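Local coordinates for DNA polymerase sliding clamp 3 (Sulfolobus tokodaii, PDB 3AIZ), which forms a subunit of a ring that encircles DNA and tethers DNA polymerase and other processing proteins to it during replication, at residues T205-E216 / R228-F239. Residues are numbered along the deposited sequence; the frame is centred on the assembly and turned at random.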
ATOM      1  N   THR C 205      27.559  -0.996  -9.136  1.00 30.21           N
ATOM      2  CA  THR C 205      28.330   0.238  -9.021  1.00 30.79           C
ATOM      3  C   THR C 205      27.417   1.431  -8.749  1.00 30.17           C
ATOM      4  O   THR C 205      27.877   2.568  -8.651  1.00 29.42           O
ATOM      5  CB  THR C 205      29.169   0.515 -10.290  1.00 30.17           C
ATOM      6  OG1 THR C 205      28.301   0.812 -11.392  1.00 28.71           O
ATOM      7  CG2 THR C 205      30.025  -0.691 -10.638  1.00 31.36           C
ATOM      8  N   SER C 206      26.122   1.158  -8.623  1.00 29.83           N
ATOM      9  CA  SER C 206      25.125   2.206  -8.425  1.00 32.45           C
ATOM     10  C   SER C 206      25.317   2.993  -7.127  1.00 35.58           C
ATOM     11  O   SER C 206      24.972   4.173  -7.055  1.00 37.31           O
ATOM     12  CB  SER C 206      23.714   1.615  -8.483  1.00 34.97           C
ATOM     13  OG  SER C 206      23.572   0.538  -7.570  1.00 38.38           O
ATOM     14  N   LYS C 207      25.865   2.346  -6.103  1.00 35.83           N
ATOM     15  CA  LYS C 207      26.083   3.013  -4.823  1.00 34.46           C
ATOM     16  C   LYS C 207      27.219   4.035  -4.875  1.00 37.30           C
ATOM     17  O   LYS C 207      27.702   4.488  -3.837  1.00 39.30           O
ATOM     18  CB  LYS C 207      26.319   1.996  -3.700  1.00 36.59           C
ATOM     19  CG  LYS C 207      25.037   1.537  -3.014  1.00 40.36           C
ATOM     20  CD  LYS C 207      25.312   0.546  -1.890  1.00 43.24           C
ATOM     21  CE  LYS C 207      25.329  -0.888  -2.396  1.00 47.57           C
ATOM     22  NZ  LYS C 207      26.374  -1.114  -3.432  1.00 50.92           N
ATOM     23  N   MET C 208      27.642   4.390  -6.085  1.00 35.17           N
ATOM     24  CA  MET C 208      28.611   5.464  -6.276  1.00 33.30           C
ATOM     25  C   MET C 208      27.880   6.790  -6.461  1.00 32.93           C
ATOM     26  O   MET C 208      28.502   7.838  -6.635  1.00 31.60           O
ATOM     27  CB  MET C 208      29.503   5.183  -7.488  1.00 30.20           C
ATOM     28  CG  MET C 208      30.525   4.074  -7.278  1.00 32.00           C
ATOM     29  SD  MET C 208      31.795   4.499  -6.068  1.00 36.26           S
ATOM     30  CE  MET C 208      32.404   6.041  -6.745  1.00 28.03           C
ATOM     31  N   ARG C 209      26.552   6.726  -6.421  1.00 34.02           N
ATOM     32  CA  ARG C 209      25.695   7.894  -6.604  1.00 35.85           C
ATOM     33  C   ARG C 209      26.174   9.121  -5.833  1.00 35.80           C
ATOM     34  O   ARG C 209      26.519  10.141  -6.428  1.00 38.31           O
ATOM     35  CB  ARG C 209      24.261   7.560  -6.192  1.00 37.93           C
ATOM     36  CG  ARG C 209      23.326   8.758  -6.146  1.00 43.17           C
ATOM     37  CD  ARG C 209      21.970   8.362  -5.587  1.00 46.25           C
ATOM     38  NE  ARG C 209      21.467   7.152  -6.231  1.00 52.23           N
ATOM     39  CZ  ARG C 209      20.755   7.145  -7.352  1.00 51.42           C
ATOM     40  NH1 ARG C 209      20.343   5.995  -7.872  1.00 45.23           N
ATOM     41  NH2 ARG C 209      20.454   8.289  -7.954  1.00 46.69           N
ATOM     42  N   LYS C 210      26.187   9.017  -4.509  1.00 34.88           N
ATOM     43  CA  LYS C 210      26.542  10.147  -3.653  1.00 37.15           C
ATOM     44  C   LYS C 210      27.952  10.697  -3.892  1.00 36.46           C
ATOM     45  O   LYS C 210      28.115  11.889  -4.157  1.00 36.29           O
ATOM     46  CB  LYS C 210      26.349   9.789  -2.177  1.00 42.30           C
ATOM     47  CG  LYS C 210      24.904   9.535  -1.783  1.00 44.00           C
ATOM     48  CD  LYS C 210      24.792   9.155  -0.315  1.00 49.44           C
ATOM     49  CE  LYS C 210      25.467  10.186   0.576  1.00 52.18           C
ATOM     50  NZ  LYS C 210      24.887  11.547   0.393  1.00 53.91           N
ATOM     51  N   PRO C 211      28.977   9.831  -3.801  1.00 35.45           N
ATOM     52  CA  PRO C 211      30.366  10.293  -3.904  1.00 33.72           C
ATOM     53  C   PRO C 211      30.701  10.900  -5.263  1.00 32.52           C
ATOM     54  O   PRO C 211      31.440  11.882  -5.327  1.00 32.17           O
ATOM     55  CB  PRO C 211      31.182   9.009  -3.704  1.00 31.38           C
ATOM     56  CG  PRO C 211      30.250   8.049  -3.059  1.00 37.06           C
ATOM     57  CD  PRO C 211      28.900   8.376  -3.595  1.00 36.24           C
ATOM     58  N   SER C 212      30.165  10.321  -6.333  1.00 31.44           N
ATOM     59  CA  SER C 212      30.543  10.715  -7.686  1.00 34.81           C
ATOM     60  C   SER C 212      29.591  11.744  -8.291  1.00 33.30           C
ATOM     61  O   SER C 212      28.374  11.565  -8.273  1.00 34.37           O
ATOM     62  CB  SER C 212      30.631   9.481  -8.591  1.00 34.17           C
ATOM     63  OG  SER C 212      31.127   9.816  -9.875  1.00 30.46           O
ATOM     64  N   ASP C 213      30.158  12.820  -8.829  1.00 32.39           N
ATOM     65  CA  ASP C 213      29.369  13.855  -9.491  1.00 34.94           C
ATOM     66  C   ASP C 213      28.999  13.443 -10.915  1.00 37.79           C
ATOM     67  O   ASP C 213      27.820  13.363 -11.260  1.00 38.01           O
ATOM     68  CB  ASP C 213      30.118  15.193  -9.490  1.00 39.02           C
ATOM     69  CG  ASP C 213      31.598  15.042  -9.827  1.00 49.05           C
ATOM     70  OD1 ASP C 213      31.936  14.904 -11.025  1.00 37.88           O
ATOM     71  OD2 ASP C 213      32.424  15.069  -8.888  1.00 49.11           O
ATOM     72  N   THR C 214      30.012  13.179 -11.735  1.00 36.30           N
ATOM     73  CA  THR C 214      29.793  12.733 -13.106  1.00 35.44           C
ATOM     74  C   THR C 214      30.460  11.382 -13.347  1.00 34.61           C
ATOM     75  O   THR C 214      31.404  11.014 -12.651  1.00 35.63           O
ATOM     76  CB  THR C 214      30.326  13.754 -14.132  1.00 39.51           C
ATOM     77  OG1 THR C 214      31.750  13.862 -14.016  1.00 38.84           O
ATOM     78  CG2 THR C 214      29.694  15.120 -13.902  1.00 39.67           C
ATOM     79  N   VAL C 215      29.962  10.647 -14.336  1.00 34.96           N
ATOM     80  CA  VAL C 215      30.503   9.333 -14.662  1.00 32.78           C
ATOM     81  C   VAL C 215      30.827   9.223 -16.147  1.00 33.08           C
ATOM     82  O   VAL C 215      30.023   9.607 -16.996  1.00 36.23           O
ATOM     83  CB  VAL C 215      29.526   8.205 -14.265  1.00 33.27           C
ATOM     84  CG1 VAL C 215      28.153   8.447 -14.877  1.00 33.78           C
ATOM     85  CG2 VAL C 215      30.076   6.850 -14.682  1.00 28.89           C
ATOM     86  N   GLU C 216      32.008   8.702 -16.455  1.00 33.42           N
ATOM     87  CA  GLU C 216      32.425   8.526 -17.841  1.00 32.44           C
ATOM     88  C   GLU C 216      32.283   7.071 -18.269  1.00 32.14           C
ATOM     89  O   GLU C 216      32.836   6.171 -17.640  1.00 31.72           O
ATOM     90  CB  GLU C 216      33.861   9.015 -18.041  1.00 31.51           C
ATOM     91  CG  GLU C 216      34.045  10.493 -17.729  1.00 37.69           C
ATOM     92  CD  GLU C 216      35.486  10.949 -17.855  1.00 48.45           C
ATOM     93  OE1 GLU C 216      36.204  10.427 -18.735  1.00 57.30           O
ATOM     94  OE2 GLU C 216      35.899  11.836 -17.075  1.00 46.54           O
ATOM     95  N   ARG C 228      34.091   5.116 -15.266  1.00 27.05           N
ATOM     96  CA  ARG C 228      34.876   5.977 -14.394  1.00 27.00           C
ATOM     97  C   ARG C 228      33.973   6.938 -13.648  1.00 30.56           C
ATOM     98  O   ARG C 228      33.479   7.909 -14.220  1.00 33.56           O
ATOM     99  CB  ARG C 228      35.923   6.763 -15.184  1.00 31.21           C
ATOM    100  CG  ARG C 228      36.415   8.003 -14.451  1.00 29.95           C
ATOM    101  CD  ARG C 228      37.647   8.600 -15.100  1.00 32.40           C
ATOM    102  NE  ARG C 228      38.801   7.716 -14.984  1.00 33.91           N
ATOM    103  CZ  ARG C 228      40.058   8.105 -15.166  1.00 34.96           C
ATOM    104  NH1 ARG C 228      40.321   9.369 -15.465  1.00 33.02           N
ATOM    105  NH2 ARG C 228      41.051   7.234 -15.040  1.00 30.96           N
ATOM    106  N   TYR C 229      33.752   6.659 -12.370  1.00 32.45           N
ATOM    107  CA  TYR C 229      32.993   7.565 -11.527  1.00 28.58           C
ATOM    108  C   TYR C 229      33.914   8.652 -10.995  1.00 28.98           C
ATOM    109  O   TYR C 229      34.707   8.416 -10.085  1.00 29.94           O
ATOM    110  CB  TYR C 229      32.333   6.807 -10.378  1.00 26.44           C
ATOM    111  CG  TYR C 229      31.191   5.919 -10.810  1.00 26.81           C
ATOM    112  CD1 TYR C 229      31.396   4.573 -11.083  1.00 26.64           C
ATOM    113  CD2 TYR C 229      29.905   6.425 -10.941  1.00 26.09           C
ATOM    114  CE1 TYR C 229      30.352   3.756 -11.473  1.00 25.58           C
ATOM    115  CE2 TYR C 229      28.856   5.616 -11.332  1.00 26.77           C
ATOM    116  CZ  TYR C 229      29.084   4.283 -11.596  1.00 26.37           C
ATOM    117  OH  TYR C 229      28.041   3.475 -11.987  1.00 25.69           O
ATOM    118  N   ASN C 230      33.813   9.840 -11.580  1.00 29.74           N
ATOM    119  CA  ASN C 230      34.648  10.965 -11.183  1.00 32.37           C
ATOM    120  C   ASN C 230      34.442  11.356  -9.726  1.00 36.06           C
ATOM    121  O   ASN C 230      33.322  11.332  -9.216  1.00 36.64           O
ATOM    122  CB  ASN C 230      34.392  12.171 -12.089  1.00 34.80           C
ATOM    123  CG  ASN C 230      34.799  11.918 -13.528  1.00 37.12           C
ATOM    124  OD1 ASN C 230      34.097  12.313 -14.459  1.00 38.93           O
ATOM    125  ND2 ASN C 230      35.936  11.255 -13.716  1.00 32.22           N
ATOM    126  N   LEU C 231      35.536  11.714  -9.063  1.00 36.71           N
ATOM    127  CA  LEU C 231      35.489  12.147  -7.675  1.00 38.62           C
ATOM    128  C   LEU C 231      36.050  13.556  -7.555  1.00 42.41           C
ATOM    129  O   LEU C 231      36.833  13.988  -8.401  1.00 44.54           O
ATOM    130  CB  LEU C 231      36.291  11.190  -6.792  1.00 39.91           C
ATOM    131  CG  LEU C 231      35.764   9.759  -6.684  1.00 35.88           C
ATOM    132  CD1 LEU C 231      36.780   8.870  -5.989  1.00 33.53           C
ATOM    133  CD2 LEU C 231      34.427   9.734  -5.953  1.00 34.15           C
ATOM    134  N   PRO C 232      35.645  14.281  -6.503  1.00 43.68           N
ATOM    135  CA  PRO C 232      36.149  15.636  -6.256  1.00 43.78           C
ATOM    136  C   PRO C 232      37.675  15.682  -6.237  1.00 44.56           C
ATOM    137  O   PRO C 232      38.321  14.678  -5.937  1.00 42.25           O
ATOM    138  CB  PRO C 232      35.596  15.961  -4.867  1.00 41.30           C
ATOM    139  CG  PRO C 232      34.352  15.152  -4.769  1.00 43.23           C
ATOM    140  CD  PRO C 232      34.631  13.877  -5.513  1.00 44.23           C
ATOM    141  N   GLN C 233      38.234  16.843  -6.562  1.00 45.90           N
ATOM    142  CA  GLN C 233      39.678  17.045  -6.537  1.00 45.93           C
ATOM    143  C   GLN C 233      40.417  16.094  -7.475  1.00 46.02           C
ATOM    144  O   GLN C 233      41.470  15.559  -7.128  1.00 46.89           O
ATOM    145  CB  GLN C 233      40.216  16.914  -5.110  1.00 49.35           C
ATOM    146  CG  GLN C 233      39.517  17.820  -4.107  1.00 51.91           C
ATOM    147  CD  GLN C 233      39.591  19.285  -4.493  1.00 60.24           C
ATOM    148  OE1 GLN C 233      40.576  19.737  -5.081  1.00 59.62           O
ATOM    149  NE2 GLN C 233      38.547  20.038  -4.162  1.00 61.21           N
ATOM    150  N   GLY C 234      39.856  15.887  -8.663  1.00 44.03           N
ATOM    151  CA  GLY C 234      40.510  15.105  -9.695  1.00 44.50           C
ATOM    152  C   GLY C 234      40.625  13.622  -9.399  1.00 43.76           C
ATOM    153  O   GLY C 234      41.426  12.921 -10.018  1.00 43.12           O
ATOM    154  N   GLY C 235      39.827  13.141  -8.453  1.00 42.81           N
ATOM    155  CA  GLY C 235      39.829  11.731  -8.110  1.00 38.14           C
ATOM    156  C   GLY C 235      38.964  10.930  -9.059  1.00 36.11           C
ATOM    157  O   GLY C 235      38.302  11.495  -9.928  1.00 38.38           O
ATOM    158  N   TYR C 236      38.970   9.611  -8.900  1.00 33.31           N
ATOM    159  CA  TYR C 236      38.142   8.749  -9.734  1.00 32.12           C
ATOM    160  C   TYR C 236      38.033   7.329  -9.187  1.00 33.43           C
ATOM    161  O   TYR C 236      38.845   6.899  -8.365  1.00 30.89           O
ATOM    162  CB  TYR C 236      38.666   8.721 -11.175  1.00 32.35           C
ATOM    163  CG  TYR C 236      40.100   8.254 -11.305  1.00 34.75           C
ATOM    164  CD1 TYR C 236      40.413   6.900 -11.310  1.00 34.00           C
ATOM    165  CD2 TYR C 236      41.139   9.166 -11.429  1.00 33.60           C
ATOM    166  CE1 TYR C 236      41.723   6.470 -11.428  1.00 35.70           C
ATOM    167  CE2 TYR C 236      42.451   8.744 -11.549  1.00 34.00           C
ATOM    168  CZ  TYR C 236      42.737   7.396 -11.549  1.00 36.43           C
ATOM    169  OH  TYR C 236      44.042   6.971 -11.668  1.00 36.23           O
ATOM    170  N   ALA C 237      37.014   6.615  -9.650  1.00 33.50           N
ATOM    171  CA  ALA C 237      36.822   5.212  -9.315  1.00 31.99           C
ATOM    172  C   ALA C 237      36.541   4.436 -10.596  1.00 30.67           C
ATOM    173  O   ALA C 237      35.429   4.471 -11.119  1.00 32.24           O
ATOM    174  CB  ALA C 237      35.675   5.053  -8.330  1.00 28.69           C
ATOM    175  N   ASP C 238      37.554   3.745 -11.105  1.00 31.13           N
ATOM    176  CA  ASP C 238      37.425   3.024 -12.365  1.00 29.97           C
ATOM    177  C   ASP C 238      36.926   1.598 -12.173  1.00 30.36           C
ATOM    178  O   ASP C 238      37.411   0.868 -11.309  1.00 31.62           O
ATOM    179  CB  ASP C 238      38.759   3.010 -13.118  1.00 30.02           C
ATOM    180  CG  ASP C 238      39.130   4.371 -13.675  1.00 33.99           C
ATOM    181  OD1 ASP C 238      38.255   5.262 -13.709  1.00 32.97           O
ATOM    182  OD2 ASP C 238      40.297   4.550 -14.084  1.00 39.29           O
ATOM    183  N   PHE C 239      35.951   1.210 -12.987  1.00 29.72           N
ATOM    184  CA  PHE C 239      35.453  -0.158 -12.995  1.00 28.94           C
ATOM    185  C   PHE C 239      35.574  -0.757 -14.392  1.00 31.63           C
ATOM    186  O   PHE C 239      34.865  -0.352 -15.313  1.00 32.64           O
ATOM    187  CB  PHE C 239      33.998  -0.206 -12.523  1.00 27.17           C
ATOM    188  CG  PHE C 239      33.812   0.192 -11.087  1.00 29.26           C
ATOM    189  CD1 PHE C 239      33.755   1.528 -10.725  1.00 28.18           C
ATOM    190  CD2 PHE C 239      33.691  -0.770 -10.099  1.00 30.34           C
ATOM    191  CE1 PHE C 239      33.583   1.896  -9.404  1.00 28.20           C
ATOM    192  CE2 PHE C 239      33.520  -0.407  -8.776  1.00 29.61           C
ATOM    193  CZ  PHE C 239      33.465   0.928  -8.429  1.00 29.38           C
TER
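The Tyr229 ring is sandwiched between Met208 and Val215 on one face of an antiparallel beta meander, strands 214-220, 223-231 and 235-241, in the C-terminal domain of this PCNA subunit. Met208 CB lies over one face, 3.8 Å from the ring centroid of Tyr229, and Val215 CG2 covers the opposite face. The Met208 chain, bent at chi2 and chi3 (-67° and -54°), turns CE toward the strands, 3.8 Å from Ala237 CB; its sulfur sits obliquely to the Tyr229 ring as a Met-aromatic contact. Beside this core Thr205 CG2 makes a CH-pi contact over a face of the Phe239 ring, and Leu231 CD2 meets Pro211 CB at 4.0 Å. Phe139 of helix 136-149 also touches Val215 and Tyr229, while Thr17 of helix 8-18 reaches Met208, so the cluster spans both halves of the chain. At the far end of its ring, Tyr229 OH donates to Thr205 OG1 (2.7 Å), a hydroxyl also bonded to Val202 O. Ser212 OG lies at the edge of the same ring and donates to Asn230 O (2.7 Å), having been swung across to it with OG anti to the backbone N (chi1 -174°); Thr136 OG1 is its second partner. The strands are then laced by backbone bonds: Asn230 N to Thr214 O, followed by both bonds of the hydrogen-bonded pair Glu216 and Arg228. On the face opposite Tyr229, Arg228 takes Asp238 side-on in a salt bridge, with Tyr236 CG over one face of its guanidinium. Arg228 NE meets Asp238 OD1 at 2.8 Å and Arg228 NH2 meets Asp238 OD2 at 2.9 Å, each oxygen using its syn lone pair.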